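Local atomic coordinates of protease 2A (Rhinovirus C, PDB entry 5X45), a protein that probably cleaves the viral polyprotein as a chymotrypsin-like cysteine protease, and holds a bound zinc ion. Residues 3-9 against 105-110; 13-19 against 36-42; 55-59 against 70-75; 8-12 against 44-50; 92-96 against 134-138. All blocks are in the same frame, centred on the assembly; numbering follows the deposited sequence.

Interaction 1: residues 3-9 against 105-110; sequences GPSDMFV and GDCGGK
Met7 and Gly108 bring two loops together, with their CA atoms 4.3 Å apart; a type I turn from Gly3 to Asp6 opens one loop, and a type II turn from Asp106 to Gly109 shapes the other. The sequence Gly-Asp-Cys-Gly-Gly at 105-109 matches the motif that carries the nucleophile in chymotrypsin-like viral cysteine proteases. Gly108 takes the positive phi of the third position in that turn, and Gly109 N closes it on Asp106 O. Met7 folds its chain over the turn. It bends at chi2 (-70°) and again at chi3, which brings CE next to the carbonyl oxygens of Gly105, Asp106 and Cys107. Its SD lies 4.1 Å from Gly109 N. Behind the turn, Asp106 OD2 is held by Glu103 N and Ser64 OG. Lys110 reaches the other way, along the N-terminal segment. Its CD lies near Phe8 O. A bend at chi3 (-82°) brings CE to 3.4 Å from Asp6 O and leads the amine toward the first turn. Asp48 OD1 is a weak, long ion-pair partner of this amine. Lys110 NZ donates to Gly3 O at 2.9 Å, from the face of that carbonyl opposite to Asp6 N.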
# COMPACT_ATOMS: atom_id res chain seq x y z
N GLY A 3 8.64 -6.24 12.21
CA GLY A 3 7.47 -5.40 12.00
C GLY A 3 7.56 -4.43 10.84
O GLY A 3 6.70 -4.43 9.97
N PRO A 4 8.61 -3.59 10.82
CA PRO A 4 8.77 -2.60 9.74
C PRO A 4 8.95 -3.23 8.36
O PRO A 4 8.74 -2.55 7.35
CB PRO A 4 10.03 -1.84 10.15
CG PRO A 4 10.07 -1.97 11.63
CD PRO A 4 9.57 -3.35 11.92
N SER A 5 9.33 -4.51 8.30
CA SER A 5 9.59 -5.17 7.03
C SER A 5 8.38 -5.92 6.50
O SER A 5 8.40 -6.42 5.37
CB SER A 5 10.76 -6.15 7.19
OG SER A 5 12.00 -5.47 7.26
N ASP A 6 7.33 -6.00 7.30
CA ASP A 6 6.14 -6.74 6.89
C ASP A 6 5.47 -6.04 5.71
O ASP A 6 5.26 -4.83 5.73
CB ASP A 6 5.16 -6.93 8.07
CG ASP A 6 5.69 -7.92 9.12
OD1 ASP A 6 6.59 -8.73 8.81
OD2 ASP A 6 5.19 -7.90 10.27
N MET A 7 5.19 -6.82 4.66
CA MET A 7 4.55 -6.34 3.43
C MET A 7 3.02 -6.38 3.53
O MET A 7 2.35 -6.80 2.59
CB MET A 7 5.00 -7.18 2.23
CG MET A 7 6.49 -7.47 2.16
SD MET A 7 7.46 -6.01 1.78
CE MET A 7 7.40 -5.98 -0.01
N PHE A 8 2.48 -6.03 4.68
CA PHE A 8 1.04 -6.00 4.89
C PHE A 8 0.78 -5.06 6.05
O PHE A 8 1.70 -4.70 6.77
CB PHE A 8 0.47 -7.40 5.17
CG PHE A 8 1.10 -8.09 6.36
CD1 PHE A 8 0.64 -7.84 7.65
CD2 PHE A 8 2.15 -8.99 6.19
CE1 PHE A 8 1.23 -8.47 8.75
CE2 PHE A 8 2.74 -9.63 7.29
CZ PHE A 8 2.28 -9.37 8.57
N VAL A 9 -0.48 -4.68 6.24
CA VAL A 9 -0.86 -3.84 7.36
C VAL A 9 -1.81 -4.59 8.28
O VAL A 9 -2.84 -5.08 7.85
CB VAL A 9 -1.52 -2.54 6.89
CG1 VAL A 9 -1.86 -1.65 8.07
CG2 VAL A 9 -0.61 -1.82 5.90
N GLY A 105 8.41 -6.51 -6.93
CA GLY A 105 8.64 -7.22 -5.69
C GLY A 105 8.55 -6.34 -4.46
O GLY A 105 8.58 -6.83 -3.33
N ASP A 106 8.45 -5.03 -4.66
CA ASP A 106 8.40 -4.08 -3.55
C ASP A 106 6.96 -3.83 -3.08
O ASP A 106 6.74 -3.15 -2.08
CB ASP A 106 9.08 -2.76 -3.93
CG ASP A 106 10.59 -2.89 -4.11
OD1 ASP A 106 11.16 -3.94 -3.75
OD2 ASP A 106 11.22 -1.93 -4.61
N CYS A 107 5.98 -4.37 -3.81
CA CYS A 107 4.57 -4.15 -3.48
C CYS A 107 4.23 -4.64 -2.07
O CYS A 107 4.65 -5.72 -1.66
CB CYS A 107 3.66 -4.82 -4.52
SG CYS A 107 3.90 -4.21 -6.21
N GLY A 108 3.49 -3.82 -1.33
CA GLY A 108 3.11 -4.16 0.03
C GLY A 108 3.92 -3.42 1.08
O GLY A 108 3.52 -3.35 2.24
N GLY A 109 5.08 -2.89 0.67
CA GLY A 109 5.92 -2.11 1.56
C GLY A 109 5.14 -0.93 2.10
O GLY A 109 4.41 -0.26 1.37
N LYS A 110 5.28 -0.69 3.40
CA LYS A 110 4.46 0.29 4.09
C LYS A 110 4.92 1.73 3.93
O LYS A 110 6.12 2.00 3.94
CB LYS A 110 4.40 -0.05 5.58
CG LYS A 110 3.61 -1.31 5.88
CD LYS A 110 3.52 -1.57 7.36
CE LYS A 110 4.76 -2.25 7.89
NZ LYS A 110 4.65 -2.52 9.35

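Interaction 2: residues 13-19 against 36-42; sequences DAIYKCA and DLQVDST
Ile15 and Asp40 form a hydrogen-bonded antiparallel pair: Ile15 N gives to Asp40 O at 2.7 Å, and Asp40 N returns a bond to Ile15 O at 2.9 Å. Lys17 and Gln38 repeat this pattern, also with two nearly straight bonds. At one end Thr42 N donates to Asp13 O. At the other, Ala19 N reaches Asp36 O from well above the carbonyl plane, 69° out of it. The polar side chains find partners too. Gln38 NE2 donates to Asp40 OD1 at 2.9 Å, meeting it on the syn side, and it also donates to Asn23 O. Asp40 OD2 is bonded to Thr25 OG1. Asp36 OD1 is bonded to Tyr87 OH, while its OD2 has weak bonds to His20 ND1 and Thr122 OG1. Ala14, Tyr16 and Val39 share a sheet face. There Val39 CG1 sits over the centre of the Tyr16 ring, 3.9 Å from its centroid, in a CH-pi contact. These are the two middle strands of a four-stranded antiparallel sheet, consistent with the smaller N-terminal domain of a chymotrypsin-like 2A protease. Strand 9-10 borders 14-18, and strand 28-32 borders 37-41, where Asp36 and Leu37 form a G1 beta bulge.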
# COMPACT_ATOMS: atom_id res chain seq x y z
N ASP A 13 -8.19 -4.95 14.21
CA ASP A 13 -9.28 -5.79 13.74
C ASP A 13 -9.15 -6.29 12.30
O ASP A 13 -9.91 -7.15 11.88
CB ASP A 13 -10.61 -5.06 13.95
CG ASP A 13 -10.60 -3.63 13.42
OD1 ASP A 13 -9.73 -3.30 12.58
OD2 ASP A 13 -11.46 -2.84 13.86
N ALA A 14 -8.18 -5.78 11.54
CA ALA A 14 -8.13 -6.10 10.11
C ALA A 14 -6.71 -6.26 9.58
O ALA A 14 -5.74 -5.75 10.15
CB ALA A 14 -8.86 -5.04 9.31
N ILE A 15 -6.61 -6.98 8.47
CA ILE A 15 -5.36 -7.16 7.74
C ILE A 15 -5.51 -6.66 6.30
O ILE A 15 -6.44 -7.06 5.60
CB ILE A 15 -4.92 -8.62 7.71
CG1 ILE A 15 -4.77 -9.17 9.12
CG2 ILE A 15 -3.64 -8.77 6.91
CD1 ILE A 15 -4.70 -10.69 9.16
N TYR A 16 -4.59 -5.80 5.87
CA TYR A 16 -4.63 -5.20 4.54
C TYR A 16 -3.50 -5.75 3.69
O TYR A 16 -2.33 -5.66 4.07
CB TYR A 16 -4.52 -3.68 4.65
CG TYR A 16 -5.64 -3.01 5.42
CD1 TYR A 16 -5.76 -3.15 6.80
CD2 TYR A 16 -6.55 -2.19 4.76
CE1 TYR A 16 -6.79 -2.52 7.51
CE2 TYR A 16 -7.57 -1.55 5.45
CZ TYR A 16 -7.69 -1.72 6.82
OH TYR A 16 -8.71 -1.08 7.47
N LYS A 17 -3.83 -6.32 2.54
CA LYS A 17 -2.81 -6.87 1.65
C LYS A 17 -3.05 -6.40 0.23
O LYS A 17 -4.16 -6.02 -0.13
CB LYS A 17 -2.82 -8.40 1.71
CG LYS A 17 -2.76 -8.96 3.12
CD LYS A 17 -2.54 -10.46 3.14
CE LYS A 17 -1.11 -10.77 3.56
NZ LYS A 17 -0.79 -12.23 3.53
N CYS A 18 -2.03 -6.47 -0.58
CA CYS A 18 -2.16 -6.20 -1.97
C CYS A 18 -2.86 -7.40 -2.54
O CYS A 18 -2.50 -8.49 -2.26
CB CYS A 18 -0.80 -6.01 -2.59
SG CYS A 18 -0.13 -4.38 -2.36
N ALA A 19 -3.90 -7.19 -3.32
CA ALA A 19 -4.75 -8.27 -3.74
C ALA A 19 -4.07 -9.36 -4.56
O ALA A 19 -4.42 -10.51 -4.43
CB ALA A 19 -5.99 -7.74 -4.42
N ASP A 36 -6.03 -2.53 -6.03
CA ASP A 36 -5.17 -3.69 -5.77
C ASP A 36 -5.14 -4.00 -4.27
O ASP A 36 -4.08 -4.23 -3.68
CB ASP A 36 -3.76 -3.45 -6.31
CG ASP A 36 -2.90 -4.70 -6.28
OD1 ASP A 36 -3.48 -5.80 -6.28
OD2 ASP A 36 -1.65 -4.58 -6.25
N LEU A 37 -6.32 -4.04 -3.66
CA LEU A 37 -6.43 -4.10 -2.21
C LEU A 37 -7.39 -5.16 -1.75
O LEU A 37 -8.51 -5.26 -2.25
CB LEU A 37 -6.88 -2.75 -1.65
CG LEU A 37 -6.99 -2.67 -0.14
CD1 LEU A 37 -5.60 -2.73 0.52
CD2 LEU A 37 -7.73 -1.41 0.27
N GLN A 38 -6.95 -5.96 -0.78
CA GLN A 38 -7.83 -6.91 -0.12
C GLN A 38 -7.78 -6.67 1.37
O GLN A 38 -6.70 -6.48 1.93
CB GLN A 38 -7.44 -8.35 -0.44
CG GLN A 38 -8.19 -9.35 0.42
CD GLN A 38 -8.04 -10.79 -0.04
OE1 GLN A 38 -7.84 -11.07 -1.22
NE2 GLN A 38 -8.11 -11.72 0.91
N VAL A 39 -8.94 -6.64 2.02
CA VAL A 39 -8.95 -6.48 3.46
C VAL A 39 -9.67 -7.65 4.12
O VAL A 39 -10.78 -8.00 3.73
CB VAL A 39 -9.62 -5.18 3.90
CG1 VAL A 39 -9.43 -4.99 5.41
CG2 VAL A 39 -9.04 -4.00 3.14
N ASP A 40 -9.01 -8.25 5.11
CA ASP A 40 -9.57 -9.38 5.84
C ASP A 40 -9.76 -9.00 7.30
O ASP A 40 -8.95 -8.28 7.87
CB ASP A 40 -8.68 -10.62 5.72
CG ASP A 40 -8.69 -11.22 4.31
OD1 ASP A 40 -8.95 -10.48 3.34
OD2 ASP A 40 -8.45 -12.44 4.18
N SER A 41 -10.84 -9.48 7.90
CA SER A 41 -11.02 -9.33 9.33
C SER A 41 -10.10 -10.30 10.06
O SER A 41 -9.67 -11.31 9.48
CB SER A 41 -12.47 -9.58 9.72
OG SER A 41 -12.79 -10.93 9.45
N THR A 42 -9.78 -10.01 11.31
CA THR A 42 -8.96 -10.92 12.09
C THR A 42 -9.27 -10.90 13.57
O THR A 42 -9.58 -9.86 14.16
CB THR A 42 -7.45 -10.64 11.86
OG1 THR A 42 -6.68 -11.61 12.58
CG2 THR A 42 -7.08 -9.24 12.34

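Interaction 3: residues 55-59 against 70-75; sequences CTAGC and PVECVS
Gly58 and Val71 exchange two backbone hydrogen bonds and set the register of this antiparallel pair. Gly58 N donates to Val71 O at 2.9 Å, with an angle of 167° at the hydrogen. Val71 N answers to Gly58 O at 2.7 Å. A third bond runs from Cys73 N to Thr56 O at 2.8 Å and extends the pairing to before the start of strand 57-62. Ala57 and Glu72 form the non-hydrogen-bonded pair between these bonds; Cys59 and Pro70 form another beyond Gly58 and Val71. Weaker CA-H...O contacts add to them: Ala57 CA faces Val71 O, and Pro70 CA faces Gly58 O at 3.4 Å. Side-chain packing is light. Val71 CG1 stands between its own N and carbonyl carbon (chi1 67°), which places it alongside Gly58 O at 3.6 Å. Thr56 sets its CB 3.3 Å from Cys73 O. Cys73 in turn sets its CB beside Thr56 O. On the exposed face Ala57 CB meets Glu72 CG at 4.4 Å. Inside, Val71 packs on Leu111, and Cys73 on Leu96. One residue before Thr56, Cys55 binds the zinc ion together with Cys53, Cys113 and His115. The contact is part of the beta hairpin of strands 57-62 and 67-76 in the six-stranded antiparallel barrel, with the four-ligand zinc site at its foot.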
# COMPACT_ATOMS: atom_id res chain seq x y z
N CYS A 55 -1.82 13.82 6.09
CA CYS A 55 -0.42 13.77 5.66
C CYS A 55 -0.18 13.14 4.29
O CYS A 55 -0.90 12.22 3.87
CB CYS A 55 0.42 13.02 6.70
SG CYS A 55 0.57 13.88 8.27
N THR A 56 0.83 13.65 3.59
CA THR A 56 1.25 13.11 2.30
C THR A 56 2.75 12.84 2.29
O THR A 56 3.30 12.33 1.31
CB THR A 56 0.90 14.06 1.14
OG1 THR A 56 1.33 15.39 1.46
CG2 THR A 56 -0.61 14.06 0.86
N ALA A 57 3.42 13.22 3.37
CA ALA A 57 4.86 13.00 3.51
C ALA A 57 5.16 12.05 4.67
O ALA A 57 4.52 12.10 5.72
CB ALA A 57 5.59 14.33 3.71
N GLY A 58 6.17 11.20 4.48
CA GLY A 58 6.57 10.27 5.51
C GLY A 58 7.75 9.42 5.08
O GLY A 58 8.68 9.90 4.43
N CYS A 59 7.71 8.15 5.45
CA CYS A 59 8.78 7.24 5.12
C CYS A 59 8.22 5.89 4.70
O CYS A 59 7.11 5.53 5.09
CB CYS A 59 9.72 7.06 6.31
SG CYS A 59 8.84 6.61 7.81
N PRO A 70 12.87 8.33 3.48
CA PRO A 70 11.94 9.47 3.57
C PRO A 70 11.28 9.66 2.22
O PRO A 70 11.88 9.28 1.22
CB PRO A 70 12.85 10.65 3.92
CG PRO A 70 14.04 10.02 4.56
CD PRO A 70 14.25 8.72 3.82
N VAL A 71 10.06 10.20 2.18
CA VAL A 71 9.38 10.40 0.89
C VAL A 71 8.32 11.48 1.02
O VAL A 71 7.69 11.62 2.07
CB VAL A 71 8.76 9.06 0.39
CG1 VAL A 71 7.61 8.62 1.28
CG2 VAL A 71 8.31 9.18 -1.06
N GLU A 72 8.15 12.27 -0.04
CA GLU A 72 7.08 13.28 -0.10
C GLU A 72 6.13 12.94 -1.24
O GLU A 72 6.57 12.79 -2.38
CB GLU A 72 7.67 14.68 -0.31
CG GLU A 72 8.74 15.05 0.70
CD GLU A 72 10.12 14.53 0.30
OE1 GLU A 72 10.23 13.97 -0.82
OE2 GLU A 72 11.08 14.65 1.09
N CYS A 73 4.84 12.80 -0.97
CA CYS A 73 3.94 12.38 -2.05
C CYS A 73 2.91 13.41 -2.48
O CYS A 73 2.56 14.33 -1.74
CB CYS A 73 3.19 11.11 -1.65
SG CYS A 73 4.27 9.76 -1.25
N VAL A 74 2.41 13.23 -3.70
CA VAL A 74 1.28 13.96 -4.22
C VAL A 74 0.12 12.99 -4.46
O VAL A 74 0.34 11.85 -4.88
CB VAL A 74 1.62 14.68 -5.53
CG1 VAL A 74 0.50 15.65 -5.86
CG2 VAL A 74 2.90 15.46 -5.37
N SER A 75 -1.10 13.42 -4.16
CA SER A 75 -2.30 12.64 -4.46
C SER A 75 -2.76 12.66 -5.92
O SER A 75 -2.75 13.70 -6.57
CB SER A 75 -3.47 13.12 -3.59
OG SER A 75 -3.26 12.80 -2.23

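Interaction 4: residues 8-12 against 44-50; sequences FVHTR and VPGPDVI
Val44 meets the side chain of His10, whose NE2 donates to Val44 O at 2.9 Å. The His10 ring stretches to it because CG is anti to the backbone N (chi1 -173°). Val44 CG2 also touches the ring, at the edge and in its plane. Pro45 follows and sets its CA against Arg12 O, while its CB brushes CG of the poorly ordered Arg12. Gly46 comes next and passes over a face of the ring. Its CA sits over the centre of the His10 imidazole, 3.4 Å from the centroid, in a CH-pi contact. Gly46 N donates to Thr11 O at 2.7 Å from above the carbonyl plane. Pro47 has no N-H to offer, but its CD rests 3.5 Å from His10 O. This loop leads from the four-stranded sheet toward the six-stranded barrel, as the interdomain connection does in chymotrypsin-like proteases, and here it runs across the N-terminal strand 9-10. Asp48 grips His10 at both backbone polar atoms. Asp48 N donates to His10 O at 3.0 Å. His10 N gives a nearly straight bond (176°) to Asp48 OD2 at 2.8 Å, entering on the anti side of the carboxylate. Asp48 CB also lies 3.8 Å from Val9 CG1. Beyond it, Ile50 CD1 packs on Thr11 CG2 at 4.0 Å, lies farther from Val9 CG1, and has Tyr16 of the neighbouring strand as a further neighbour.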
# COMPACT_ATOMS: atom_id res chain seq x y z
N PHE A 8 2.48 -6.03 4.68
CA PHE A 8 1.04 -6.00 4.89
C PHE A 8 0.78 -5.06 6.05
O PHE A 8 1.70 -4.70 6.77
CB PHE A 8 0.47 -7.40 5.17
CG PHE A 8 1.10 -8.09 6.36
CD1 PHE A 8 0.64 -7.84 7.65
CD2 PHE A 8 2.15 -8.99 6.19
CE1 PHE A 8 1.23 -8.47 8.75
CE2 PHE A 8 2.74 -9.63 7.29
CZ PHE A 8 2.28 -9.37 8.57
N VAL A 9 -0.48 -4.68 6.24
CA VAL A 9 -0.86 -3.84 7.36
C VAL A 9 -1.81 -4.59 8.28
O VAL A 9 -2.84 -5.08 7.85
CB VAL A 9 -1.52 -2.54 6.89
CG1 VAL A 9 -1.86 -1.65 8.07
CG2 VAL A 9 -0.61 -1.82 5.90
N HIS A 10 -1.45 -4.66 9.56
CA HIS A 10 -2.21 -5.45 10.52
C HIS A 10 -2.71 -4.58 11.67
O HIS A 10 -1.96 -4.29 12.61
CB HIS A 10 -1.35 -6.60 11.03
CG HIS A 10 -2.09 -7.57 11.90
ND1 HIS A 10 -1.45 -8.58 12.59
CD2 HIS A 10 -3.40 -7.69 12.19
CE1 HIS A 10 -2.34 -9.28 13.27
NE2 HIS A 10 -3.53 -8.76 13.05
N THR A 11 -3.97 -4.17 11.60
CA THR A 11 -4.54 -3.31 12.64
C THR A 11 -5.18 -4.15 13.74
O THR A 11 -5.04 -5.38 13.73
CB THR A 11 -5.59 -2.35 12.06
OG1 THR A 11 -6.71 -3.11 11.58
CG2 THR A 11 -5.00 -1.53 10.92
N ARG A 12 -5.88 -3.50 14.67
CA ARG A 12 -6.52 -4.20 15.78
C ARG A 12 -7.51 -5.25 15.30
O ARG A 12 -7.68 -6.31 15.92
CB ARG A 12 -7.27 -3.24 16.71
CG ARG A 12 -7.68 -3.92 18.01
CD ARG A 12 -8.97 -3.35 18.60
NE ARG A 12 -8.76 -2.32 19.61
CZ ARG A 12 -9.60 -1.30 19.82
NH1 ARG A 12 -9.33 -0.40 20.76
NH2 ARG A 12 -10.70 -1.18 19.09
N VAL A 44 -7.06 -11.90 15.84
CA VAL A 44 -5.84 -11.52 16.55
C VAL A 44 -5.49 -10.06 16.21
O VAL A 44 -5.40 -9.68 15.03
CB VAL A 44 -4.65 -12.50 16.26
CG1 VAL A 44 -5.21 -13.81 15.72
CG2 VAL A 44 -3.68 -11.97 15.24
N PRO A 45 -5.43 -9.20 17.23
CA PRO A 45 -5.11 -7.77 17.08
C PRO A 45 -3.70 -7.49 16.55
O PRO A 45 -2.75 -8.18 16.92
CB PRO A 45 -5.27 -7.23 18.51
CG PRO A 45 -6.21 -8.18 19.18
CD PRO A 45 -5.86 -9.52 18.60
N GLY A 46 -3.58 -6.50 15.68
CA GLY A 46 -2.29 -6.10 15.14
C GLY A 46 -1.82 -4.77 15.70
O GLY A 46 -2.61 -4.02 16.28
N PRO A 47 -0.53 -4.47 15.51
CA PRO A 47 0.11 -3.27 16.06
C PRO A 47 -0.08 -2.00 15.23
O PRO A 47 0.16 -0.91 15.76
CB PRO A 47 1.58 -3.66 16.10
CG PRO A 47 1.73 -4.60 14.95
CD PRO A 47 0.45 -5.38 14.89
N ASP A 48 -0.48 -2.12 13.97
CA ASP A 48 -0.54 -0.96 13.07
C ASP A 48 -1.80 -0.11 13.24
O ASP A 48 -2.86 -0.62 13.62
CB ASP A 48 -0.43 -1.40 11.61
CG ASP A 48 0.83 -2.21 11.33
OD1 ASP A 48 1.88 -1.89 11.94
OD2 ASP A 48 0.76 -3.15 10.50
N VAL A 49 -1.67 1.17 12.91
CA VAL A 49 -2.78 2.12 13.03
C VAL A 49 -2.90 2.96 11.76
O VAL A 49 -1.94 3.61 11.33
CB VAL A 49 -2.58 3.06 14.24
CG1 VAL A 49 -3.62 4.17 14.23
CG2 VAL A 49 -2.63 2.27 15.54
N ILE A 50 -4.09 2.95 11.16
CA ILE A 50 -4.35 3.80 10.00
C ILE A 50 -5.01 5.10 10.46
O ILE A 50 -6.14 5.08 10.93
CB ILE A 50 -5.22 3.07 8.96
CG1 ILE A 50 -4.53 1.76 8.56
CG2 ILE A 50 -5.48 3.96 7.74
CD1 ILE A 50 -5.42 0.83 7.78

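Interaction 5: residues 92-96 against 134-138; sequences QYNLL and LRPYS
Leu96 packs on Arg135 where the chain end passes the six-stranded antiparallel barrel of this chymotrypsin-like fold. Segment 92-96 turns a corner at Asn94: strand 90-93 belongs to a two-stranded sheet, and strand 95-98 belongs to the barrel. Segment 134-138 follows the last barrel strand, 129-133. Its first residues take helical backbone angles, and Tyr137 N bonds to Leu134 O. The inner part of the contact is buried on the leucine side. Leu96 reaches Arg135 NH2 with both methyls, CD1 at 4.0 Å and CD2 at 4.1 Å, and the Leu96 chain lies roughly perpendicular to that of Arg135. A bend at chi3 (-67°) turns the guanidinium away from the line of its chain. Residues beyond the two segments hold it: NH2 makes a salt bridge with Asp133, and NH1 donates to the carbonyl oxygen of the zinc ligand Cys55. The contact is looser and opens to solvent at Pro136 and Tyr93. Asn94 and Pro136 run by one another head to tail, with Asn94 CG 4.1 Å from Pro136 CG. Tyr137 OH stays 4.1 Å from Tyr93 O. Tyr137 reaches Asn94 with the end of its ring, and Leu37 and Ala35 are further neighbours. These two residues come nearest: the Asn94 amide and the Tyr137 ring stand 83° apart, and Asn94 OD1 lies 3.4 Å from Tyr137 OH.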
# COMPACT_ATOMS: atom_id res chain seq x y z
N GLN A 92 -5.86 2.50 -11.64
CA GLN A 92 -6.08 2.37 -10.21
C GLN A 92 -6.48 3.72 -9.61
O GLN A 92 -6.25 4.76 -10.21
CB GLN A 92 -4.83 1.80 -9.51
CG GLN A 92 -4.70 0.28 -9.66
CD GLN A 92 -3.65 -0.33 -8.75
OE1 GLN A 92 -3.34 0.20 -7.68
NE2 GLN A 92 -3.12 -1.48 -9.15
N TYR A 93 -7.12 3.68 -8.45
CA TYR A 93 -7.67 4.88 -7.81
C TYR A 93 -7.02 5.18 -6.46
O TYR A 93 -6.46 4.29 -5.82
CB TYR A 93 -9.19 4.74 -7.66
CG TYR A 93 -9.89 4.68 -8.99
CD1 TYR A 93 -10.26 5.84 -9.66
CD2 TYR A 93 -10.16 3.46 -9.60
CE1 TYR A 93 -10.90 5.79 -10.90
CE2 TYR A 93 -10.78 3.40 -10.83
CZ TYR A 93 -11.15 4.57 -11.48
OH TYR A 93 -11.78 4.51 -12.70
N ASN A 94 -7.08 6.45 -6.06
CA ASN A 94 -6.55 6.91 -4.78
C ASN A 94 -5.08 6.57 -4.56
O ASN A 94 -4.72 5.76 -3.70
CB ASN A 94 -7.39 6.36 -3.62
CG ASN A 94 -8.83 6.84 -3.67
OD1 ASN A 94 -9.76 6.05 -3.84
ND2 ASN A 94 -9.02 8.15 -3.52
N LEU A 95 -4.21 7.20 -5.35
CA LEU A 95 -2.79 6.95 -5.23
C LEU A 95 -2.04 8.12 -4.64
O LEU A 95 -2.38 9.29 -4.84
CB LEU A 95 -2.20 6.59 -6.59
CG LEU A 95 -2.69 5.19 -6.97
CD1 LEU A 95 -3.71 5.28 -8.09
CD2 LEU A 95 -1.54 4.25 -7.31
N LEU A 96 -0.99 7.77 -3.89
CA LEU A 96 0.03 8.72 -3.50
C LEU A 96 1.26 8.47 -4.35
O LEU A 96 1.70 7.33 -4.48
CB LEU A 96 0.34 8.59 -2.02
CG LEU A 96 -0.86 8.83 -1.11
CD1 LEU A 96 -0.68 8.09 0.20
CD2 LEU A 96 -1.04 10.33 -0.88
N LEU A 134 -4.52 4.06 2.07
CA LEU A 134 -5.37 3.13 2.80
C LEU A 134 -6.50 3.85 3.53
O LEU A 134 -7.49 3.23 3.91
CB LEU A 134 -4.55 2.33 3.81
CG LEU A 134 -3.48 1.45 3.19
CD1 LEU A 134 -2.66 0.81 4.29
CD2 LEU A 134 -4.08 0.41 2.26
N ARG A 135 -6.34 5.15 3.73
CA ARG A 135 -7.31 5.93 4.50
C ARG A 135 -8.74 5.90 3.94
O ARG A 135 -9.69 5.74 4.71
CB ARG A 135 -6.82 7.38 4.65
CG ARG A 135 -5.60 7.48 5.56
CD ARG A 135 -4.96 8.86 5.50
NE ARG A 135 -4.36 9.10 4.19
CZ ARG A 135 -3.51 10.08 3.93
NH1 ARG A 135 -3.11 10.90 4.90
NH2 ARG A 135 -3.02 10.22 2.70
N PRO A 136 -8.91 6.02 2.61
CA PRO A 136 -10.28 5.86 2.07
C PRO A 136 -10.93 4.52 2.43
O PRO A 136 -12.15 4.46 2.55
CB PRO A 136 -10.08 5.94 0.56
CG PRO A 136 -8.85 6.75 0.38
CD PRO A 136 -7.96 6.40 1.54
N TYR A 137 -10.13 3.46 2.59
CA TYR A 137 -10.68 2.12 2.78
C TYR A 137 -10.70 1.62 4.22
O TYR A 137 -11.13 0.49 4.46
CB TYR A 137 -9.89 1.12 1.92
CG TYR A 137 -9.77 1.54 0.48
CD1 TYR A 137 -8.74 2.39 0.06
CD2 TYR A 137 -10.67 1.10 -0.48
CE1 TYR A 137 -8.62 2.78 -1.26
CE2 TYR A 137 -10.56 1.49 -1.80
CZ TYR A 137 -9.53 2.33 -2.19
OH TYR A 137 -9.40 2.73 -3.51
N SER A 138 -10.26 2.42 5.19
CA SER A 138 -10.25 1.97 6.58
C SER A 138 -11.58 2.25 7.28
O SER A 138 -12.21 3.28 7.05
CB SER A 138 -9.11 2.62 7.35
OG SER A 138 -9.54 3.82 7.96

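In the fold
From the N terminus, residues 3-12 open both interaction 1 and interaction 4, which share Phe8 and Val9. Interaction 4 closes on the 44-50 loop, and interaction 2 is nested inside it. Both reach the four-stranded sheet, where Val9 O meets Tyr16 N. Interaction 1 closes much later, on the 105-110 loop beside the barrel, and encloses interactions 2 and 3. Interaction 3 is a local hairpin, in series after interactions 2 and 4. Interaction 5 opens inside the loop of interaction 1 and closes beyond it, so the two cross. Its C-terminal segment ties the barrel to the N-terminal parts: Leu134 packs on Val9, shared by interactions 1 and 4, and Ser138 packs on Ile50 of interaction 4.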